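Local coordinates for protein tyrocidine synthase 2 (Brevibacillus parabrevis, PDB 6TA8) that belongs to the nonribosomal peptide synthetase family and is represented here by a condensation-type domain folded as two mixed alpha/beta halves, at residues A[448-451]-A[452-456]; A[124-127]-A[128-132]; A[339-342]-A[343-347]. All blocks are in the same frame, centred on the assembly; numbering follows the deposited sequence.

How the interactions relate
Along the chain the order is interaction 2, interaction 3, interaction 1, each inside a single helix: 122-134, 339-351 and 445-466. Interactions 1 and 3 are near neighbours, with centres about 21 Å apart and nearest atoms about 10 Å apart; both of their helices pack on helix 277-293, and helix 339-351 also rests on the later turns of helix 445-466. Interaction 2 belongs to the other half, beside the sheet that contains strands 145-152 and 155-163. Its centre is about 32 Å from that of interaction 1 and about 46 Å from that of interaction 3; interactions 2 and 3 lie on opposite sides of the chain's centre. The three therefore sample helical layers of both halves of the condensation domain.

Interaction 1 (A[448-451]-A[452-456]); sequences IASL and ADSYR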
loop_
_atom_site.group_PDB
_atom_site.type_symbol
_atom_site.label_atom_id
_atom_site.label_comp_id
_atom_site.label_asym_id
_atom_site.label_seq_id
_atom_site.Cartn_x
_atom_site.Cartn_y
_atom_site.Cartn_z
ATOM N N ILE A 448 6.139 13.911 17.670
ATOM C CA ILE A 448 5.234 13.062 16.904
ATOM C C ILE A 448 4.037 12.655 17.754
ATOM O O ILE A 448 2.906 12.575 17.259
ATOM C CB ILE A 448 5.991 11.837 16.360
ATOM C CG1 ILE A 448 7.138 12.285 15.452
ATOM C CG2 ILE A 448 5.046 10.914 15.605
ATOM C CD1 ILE A 448 6.691 13.143 14.289
ATOM N N ALA A 449 4.263 12.399 19.046
ATOM C CA ALA A 449 3.162 12.020 19.927
ATOM C C ALA A 449 2.144 13.143 20.069
ATOM O O ALA A 449 0.958 12.880 20.298
ATOM C CB ALA A 449 3.700 11.618 21.301
ATOM N N SER A 450 2.583 14.397 19.941
ATOM C CA SER A 450 1.650 15.517 19.999
ATOM C C SER A 450 0.724 15.521 18.789
ATOM O O SER A 450 -0.482 15.760 18.922
ATOM C CB SER A 450 2.420 16.833 20.096
ATOM O OG SER A 450 1.540 17.943 20.065
ATOM N N LEU A 451 1.271 15.256 17.599
ATOM C CA LEU A 451 0.442 15.194 16.400
ATOM C C LEU A 451 -0.510 14.005 16.436
ATOM O O LEU A 451 -1.638 14.102 15.940
ATOM C CB LEU A 451 1.330 15.131 15.156
ATOM C CG LEU A 451 0.643 14.931 13.803
ATOM C CD1 LEU A 451 -0.324 16.066 13.513
ATOM C CD2 LEU A 451 1.675 14.805 12.692
ATOM N N ALA A 452 -0.080 12.884 17.018
ATOM C CA ALA A 452 -0.953 11.717 17.096
ATOM C C ALA A 452 -2.052 11.918 18.131
ATOM O O ALA A 452 -3.197 11.502 17.915
ATOM C CB ALA A 452 -0.134 10.469 17.416
ATOM N N ASP A 453 -1.726 12.546 19.263
ATOM C CA ASP A 453 -2.750 12.838 20.259
ATOM C C ASP A 453 -3.715 13.908 19.767
ATOM O O ASP A 453 -4.892 13.902 20.147
ATOM C CB ASP A 453 -2.101 13.264 21.576
ATOM C CG ASP A 453 -1.281 12.153 22.207
ATOM O OD1 ASP A 453 -1.290 11.026 21.669
ATOM O OD2 ASP A 453 -0.626 12.407 23.240
ATOM N N SER A 454 -3.241 14.833 18.928
ATOM C CA SER A 454 -4.139 15.806 18.317
ATOM C C SER A 454 -4.991 15.167 17.228
ATOM O O SER A 454 -6.108 15.627 16.965
ATOM C CB SER A 454 -3.339 16.978 17.748
ATOM O OG SER A 454 -2.615 17.645 18.767
ATOM N N TYR A 455 -4.481 14.113 16.587
ATOM C CA TYR A 455 -5.266 13.398 15.587
ATOM C C TYR A 455 -6.365 12.564 16.232
ATOM O O TYR A 455 -7.423 12.359 15.626
ATOM C CB TYR A 455 -4.348 12.515 14.741
ATOM C CG TYR A 455 -5.018 11.866 13.551
ATOM C CD1 TYR A 455 -5.952 12.557 12.791
ATOM C CD2 TYR A 455 -4.708 10.564 13.181
ATOM C CE1 TYR A 455 -6.564 11.966 11.703
ATOM C CE2 TYR A 455 -5.315 9.966 12.094
ATOM C CZ TYR A 455 -6.242 10.671 11.358
ATOM O OH TYR A 455 -6.848 10.081 10.274
ATOM N N ARG A 456 -6.140 12.086 17.457
ATOM C CA ARG A 456 -7.156 11.301 18.149
ATOM C C ARG A 456 -8.246 12.190 18.738
ATOM O O ARG A 456 -9.431 11.840 18.685
ATOM C CB ARG A 456 -6.508 10.451 19.242
ATOM C CG ARG A 456 -7.488 9.902 20.264
ATOM C CD ARG A 456 -6.902 8.719 21.010
ATOM N NE ARG A 456 -5.562 9.001 21.514
ATOM C CZ ARG A 456 -4.778 8.096 22.090
ATOM N NH1 ARG A 456 -5.200 6.846 22.236
ATOM N NH2 ARG A 456 -3.572 8.439 22.521
#
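Ser454 folds back on Ser450 in a local, one-turn contact within a mostly buried stretch of helix 445-466 that touches strands 250-256, 421-428 and 431-439 of the six-stranded sheet and helix 277-293. The evidence is a doubly gripped carbonyl: Ser450 O receives Ser454 N at 2.9 Å and also Ser454 OG at 2.9 Å, and the two donors arrive from opposite faces of the carbonyl plane. Hydroxyl placement follows from chi1 of -61°, which sets OG beside the backbone N and anti to the carbonyl carbon, turned back toward the preceding turn.

Asp453 has a similar first torsion, -64°, with a different outcome. Its carboxylate carbon lies off the end of the Ala449 carbonyl, CG 3.0 Å from Ala449 O, beside the backbone bond from Asp453 N, but both oxygens are acceptors and cannot bond there. The charge is answered one turn on, where Asp453 OD1 and Arg456 NH2 form a long salt bridge of 3.6 Å. Leu451 and Tyr455 send their side chains to helix 277-293, against Trp292 and against Ala284 and Leu285; Tyr455 OH is hydrogen-bonded there to Leu281 O. Ala452 CB lies 3.7 Å from Ile448 O and presents a small surface to Leu253 and Phe255 of strand 250-256. Such i to i-4 serine hydroxyl-to-carbonyl bonding is typical of serines inside alpha-helices, here in a helix packed on a mixed sheet.

Interaction 2 (A[124-127]-A[128-132]); sequences ARIL and ELSDQ
Helix 122-134 is the crossover helix of a beta-alpha-beta unit, running between parallel strands 110-115 and 145-152, and within one of its turns Arg125 folds over Leu129. The guanidinium is met on one face by Leu129 CD1, which sits 3.5 Å above the plane and toward its rim; the closest pair is Arg125 NE to Leu129 CD1 at 3.6 Å. The second methyl takes part as well, Leu129 CD2 lying 3.9 Å from Arg125 CZ. A bend at chi2 (56°), after CG has left anti to the backbone N, turns the arginine along the helix and over the leucine. Arg125 NE is buried by this contact and has no polar partner in the model, which may carry some cost.

Glu128 approaches the same guanidinium at its edge, near the plane, but Arg125 NH1 and Glu128 OE1 stay 4.1 Å apart, beyond a salt bridge. At that distance any attraction is probably only a general electrostatic one; the two planes are 87° apart, without the side-by-side pairing of a bidentate bridge.

On another side of the helix, Ser130 OG donates to Ile126 O at 2.7 Å, from well above the carbonyl plane (45° out of it). Ser130 N bonds to the same oxygen from much nearer the plane, giving Ile126 O two donors. Leu127 and Asp131 run side by side, the methyl Leu127 CD1 lying 3.9 Å from Asp131 OD2, while Asp131 OD1 accepts a hydrogen bond from Gln409 N. Ile126, Leu129 and Ser130 all touch Phe150 of strand 145-152; Ile126 and Ser130 reach on to His157 and Leu159 of strand 155-163, respectively, and Arg125 and Ile126 rest on Leu116 just beyond strand 110-115.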
loop_
_atom_site.group_PDB
_atom_site.type_symbol
_atom_site.label_atom_id
_atom_site.label_comp_id
_atom_site.label_asym_id
_atom_site.label_seq_id
_atom_site.Cartn_x
_atom_site.Cartn_y
_atom_site.Cartn_z
ATOM N N ALA A 124 13.308 -14.143 18.853
ATOM C CA ALA A 124 14.584 -13.576 18.432
ATOM C C ALA A 124 15.200 -14.366 17.286
ATOM O O ALA A 124 15.917 -13.794 16.455
ATOM C CB ALA A 124 15.552 -13.513 19.613
ATOM N N ARG A 125 14.934 -15.671 17.220
ATOM C CA ARG A 125 15.473 -16.487 16.138
ATOM C C ARG A 125 14.640 -16.351 14.868
ATOM O O ARG A 125 15.189 -16.349 13.760
ATOM C CB ARG A 125 15.550 -17.950 16.578
ATOM C CG ARG A 125 16.064 -18.906 15.513
ATOM C CD ARG A 125 17.427 -18.484 14.992
ATOM N NE ARG A 125 18.001 -19.490 14.102
ATOM C CZ ARG A 125 19.091 -19.302 13.366
ATOM N NH1 ARG A 125 19.732 -18.142 13.411
ATOM N NH2 ARG A 125 19.542 -20.274 12.586
ATOM N N ILE A 126 13.318 -16.233 15.006
ATOM C CA ILE A 126 12.465 -16.071 13.832
ATOM C C ILE A 126 12.662 -14.693 13.215
ATOM O O ILE A 126 12.766 -14.556 11.990
ATOM C CB ILE A 126 10.993 -16.332 14.202
ATOM C CG1 ILE A 126 10.734 -17.836 14.301
ATOM C CG2 ILE A 126 10.056 -15.695 13.186
ATOM C CD1 ILE A 126 9.391 -18.192 14.892
ATOM N N LEU A 127 12.730 -13.651 14.049
ATOM C CA LEU A 127 12.941 -12.301 13.532
ATOM C C LEU A 127 14.292 -12.182 12.835
ATOM O O LEU A 127 14.411 -11.500 11.810
ATOM C CB LEU A 127 12.830 -11.283 14.666
ATOM C CG LEU A 127 13.225 -9.842 14.337
ATOM C CD1 LEU A 127 12.300 -9.258 13.278
ATOM C CD2 LEU A 127 13.226 -8.982 15.591
ATOM N N GLU A 128 15.320 -12.839 13.377
ATOM C CA GLU A 128 16.640 -12.789 12.756
ATOM C C GLU A 128 16.643 -13.492 11.404
ATOM O O GLU A 128 17.228 -12.990 10.438
ATOM C CB GLU A 128 17.680 -13.410 13.689
ATOM C CG GLU A 128 19.121 -13.174 13.264
ATOM C CD GLU A 128 20.120 -13.678 14.288
ATOM O OE1 GLU A 128 19.720 -14.461 15.176
ATOM O OE2 GLU A 128 21.304 -13.291 14.204
ATOM N N LEU A 129 15.994 -14.656 11.316
ATOM C CA LEU A 129 15.910 -15.357 10.039
ATOM C C LEU A 129 14.983 -14.641 9.065
ATOM O O LEU A 129 15.193 -14.708 7.848
ATOM C CB LEU A 129 15.436 -16.794 10.257
ATOM C CG LEU A 129 16.432 -17.754 10.909
ATOM C CD1 LEU A 129 15.726 -19.015 11.377
ATOM C CD2 LEU A 129 17.559 -18.094 9.946
ATOM N N SER A 130 13.957 -13.955 9.576
ATOM C CA SER A 130 13.034 -13.245 8.694
ATOM C C SER A 130 13.734 -12.109 7.960
ATOM O O SER A 130 13.543 -11.937 6.751
ATOM C CB SER A 130 11.844 -12.715 9.494
ATOM O OG SER A 130 11.059 -13.778 10.007
ATOM N N ASP A 131 14.557 -11.333 8.669
ATOM C CA ASP A 131 15.237 -10.201 8.044
ATOM C C ASP A 131 16.172 -10.657 6.931
ATOM O O ASP A 131 16.281 -9.995 5.892
ATOM C CB ASP A 131 16.006 -9.406 9.099
ATOM C CG ASP A 131 15.154 -8.344 9.765
ATOM O OD1 ASP A 131 14.328 -7.722 9.066
ATOM O OD2 ASP A 131 15.308 -8.131 10.986
ATOM N N GLN A 132 16.858 -11.786 7.129
ATOM C CA GLN A 132 17.750 -12.296 6.092
ATOM C C GLN A 132 16.972 -12.707 4.849
ATOM O O GLN A 132 17.448 -12.524 3.722
ATOM C CB GLN A 132 18.563 -13.474 6.631
ATOM C CG GLN A 132 19.331 -13.161 7.901
ATOM C CD GLN A 132 20.092 -14.359 8.431
ATOM O OE1 GLN A 132 20.361 -15.313 7.699
ATOM N NE2 GLN A 132 20.441 -14.318 9.710
#

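Interaction 3 (A[339-342]-A[343-347]); sequences LPYQ and IKQTK
Four successive i to i-4 backbone bonds define the first turns of helix 339-351, from Ile343 N to Leu339 O at 2.8 Å through Thr346 N to Gln342 O at 3.1 Å. Tyr341 and Gln345, one turn apart, lie side by side and point the same way. Both leave the helix with CG anti to the backbone N, at chi1 of 167° and 161°, which, with the one-turn spacing, gives them their shared direction. Their ring and amide planes are 63° apart, and Gln345 OE1 approaches the phenol end obliquely, 3.4 Å from Tyr341 OH and 3.8 Å from Tyr341 CZ.

This is the opening of an amphipathic helix in the outer layer of the condensation fold. Tyr341 and Lys344 are on its exposed side, whereas Ile343 and Leu339 both pack on Ile462 of helix 445-466. Ile343 CG1 lies against the preceding turn, 3.2 Å from Leu339 O. Lys344 begins likewise, with CG 3.1 Å from Pro340 O, and then runs extended and away from that turn; its side chain and Pro340 both touch Tyr273.

Gln342 bends at chi2 and directs its amide out of the helix, where NE2 is hydrogen-bonded to Asp332 O at the end of strand 325-332. Together with Thr346, it packs against Thr283 of helix 277-293.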
loop_
_atom_site.group_PDB
_atom_site.type_symbol
_atom_site.label_atom_id
_atom_site.label_comp_id
_atom_site.label_asym_id
_atom_site.label_seq_id
_atom_site.Cartn_x
_atom_site.Cartn_y
_atom_site.Cartn_z
ATOM N N LEU A 339 -17.229 22.360 12.516
ATOM C CA LEU A 339 -16.949 20.983 12.126
ATOM C C LEU A 339 -17.945 20.482 11.081
ATOM O O LEU A 339 -17.535 19.777 10.148
ATOM C CB LEU A 339 -16.943 20.061 13.348
ATOM C CG LEU A 339 -15.849 18.992 13.335
ATOM C CD1 LEU A 339 -14.482 19.647 13.350
ATOM C CD2 LEU A 339 -16.003 18.034 14.506
ATOM N N PRO A 340 -19.247 20.787 11.192
ATOM C CA PRO A 340 -20.145 20.483 10.064
ATOM C C PRO A 340 -19.673 21.089 8.751
ATOM O O PRO A 340 -19.640 20.397 7.727
ATOM C CB PRO A 340 -21.484 21.068 10.526
ATOM C CG PRO A 340 -21.442 20.950 11.995
ATOM C CD PRO A 340 -20.012 21.199 12.386
ATOM N N TYR A 341 -19.293 22.367 8.758
ATOM C CA TYR A 341 -18.760 22.986 7.549
ATOM C C TYR A 341 -17.408 22.396 7.168
ATOM O O TYR A 341 -17.049 22.385 5.986
ATOM C CB TYR A 341 -18.658 24.500 7.743
ATOM C CG TYR A 341 -17.834 25.223 6.701
ATOM C CD1 TYR A 341 -18.342 25.470 5.432
ATOM C CD2 TYR A 341 -16.551 25.671 6.991
ATOM C CE1 TYR A 341 -17.594 26.135 4.480
ATOM C CE2 TYR A 341 -15.795 26.337 6.045
ATOM C CZ TYR A 341 -16.321 26.567 4.792
ATOM O OH TYR A 341 -15.573 27.230 3.847
ATOM N N GLN A 342 -16.653 21.889 8.148
ATOM C CA GLN A 342 -15.344 21.314 7.855
ATOM C C GLN A 342 -15.473 19.967 7.156
ATOM O O GLN A 342 -14.766 19.698 6.178
ATOM C CB GLN A 342 -14.535 21.170 9.144
ATOM C CG GLN A 342 -13.067 20.849 8.922
ATOM C CD GLN A 342 -12.275 22.049 8.448
ATOM O OE1 GLN A 342 -12.576 23.185 8.810
ATOM N NE2 GLN A 342 -11.254 21.804 7.634
ATOM N N ILE A 343 -16.366 19.103 7.646
ATOM C CA ILE A 343 -16.552 17.794 7.027
ATOM C C ILE A 343 -17.130 17.941 5.625
ATOM O O ILE A 343 -16.679 17.280 4.682
ATOM C CB ILE A 343 -17.436 16.902 7.916
ATOM C CG1 ILE A 343 -16.815 16.756 9.306
ATOM C CG2 ILE A 343 -17.628 15.533 7.278
ATOM C CD1 ILE A 343 -17.706 16.045 10.298
ATOM N N LYS A 344 -18.133 18.807 5.459
ATOM C CA LYS A 344 -18.683 19.043 4.127
ATOM C C LYS A 344 -17.648 19.660 3.195
ATOM O O LYS A 344 -17.689 19.422 1.982
ATOM C CB LYS A 344 -19.915 19.939 4.213
ATOM C CG LYS A 344 -21.021 19.403 5.107
ATOM C CD LYS A 344 -22.195 20.364 5.151
ATOM C CE LYS A 344 -23.370 19.764 5.899
ATOM N NZ LYS A 344 -24.659 20.381 5.491
ATOM N N GLN A 345 -16.717 20.449 3.736
ATOM C CA GLN A 345 -15.662 21.028 2.910
ATOM C C GLN A 345 -14.753 19.943 2.350
ATOM O O GLN A 345 -14.433 19.937 1.156
ATOM C CB GLN A 345 -14.860 22.038 3.728
ATOM C CG GLN A 345 -13.494 22.364 3.155
ATOM C CD GLN A 345 -13.519 23.581 2.261
ATOM O OE1 GLN A 345 -14.415 24.420 2.360
ATOM N NE2 GLN A 345 -12.530 23.690 1.382
ATOM N N THR A 346 -14.332 19.005 3.202
ATOM C CA THR A 346 -13.433 17.946 2.753
ATOM C C THR A 346 -14.175 16.901 1.928
ATOM O O THR A 346 -13.645 16.407 0.926
ATOM C CB THR A 346 -12.750 17.303 3.962
ATOM O OG1 THR A 346 -11.863 18.252 4.566
ATOM C CG2 THR A 346 -11.956 16.069 3.546
ATOM N N LYS A 347 -15.402 16.560 2.329
ATOM C CA LYS A 347 -16.178 15.569 1.589
ATOM C C LYS A 347 -16.389 16.006 0.145
ATOM O O LYS A 347 -16.196 15.220 -0.789
ATOM C CB LYS A 347 -17.517 15.328 2.292
ATOM C CG LYS A 347 -18.688 15.041 1.362
ATOM C CD LYS A 347 -18.661 13.619 0.822
ATOM C CE LYS A 347 -19.948 13.296 0.079
ATOM N NZ LYS A 347 -20.314 14.365 -0.895
#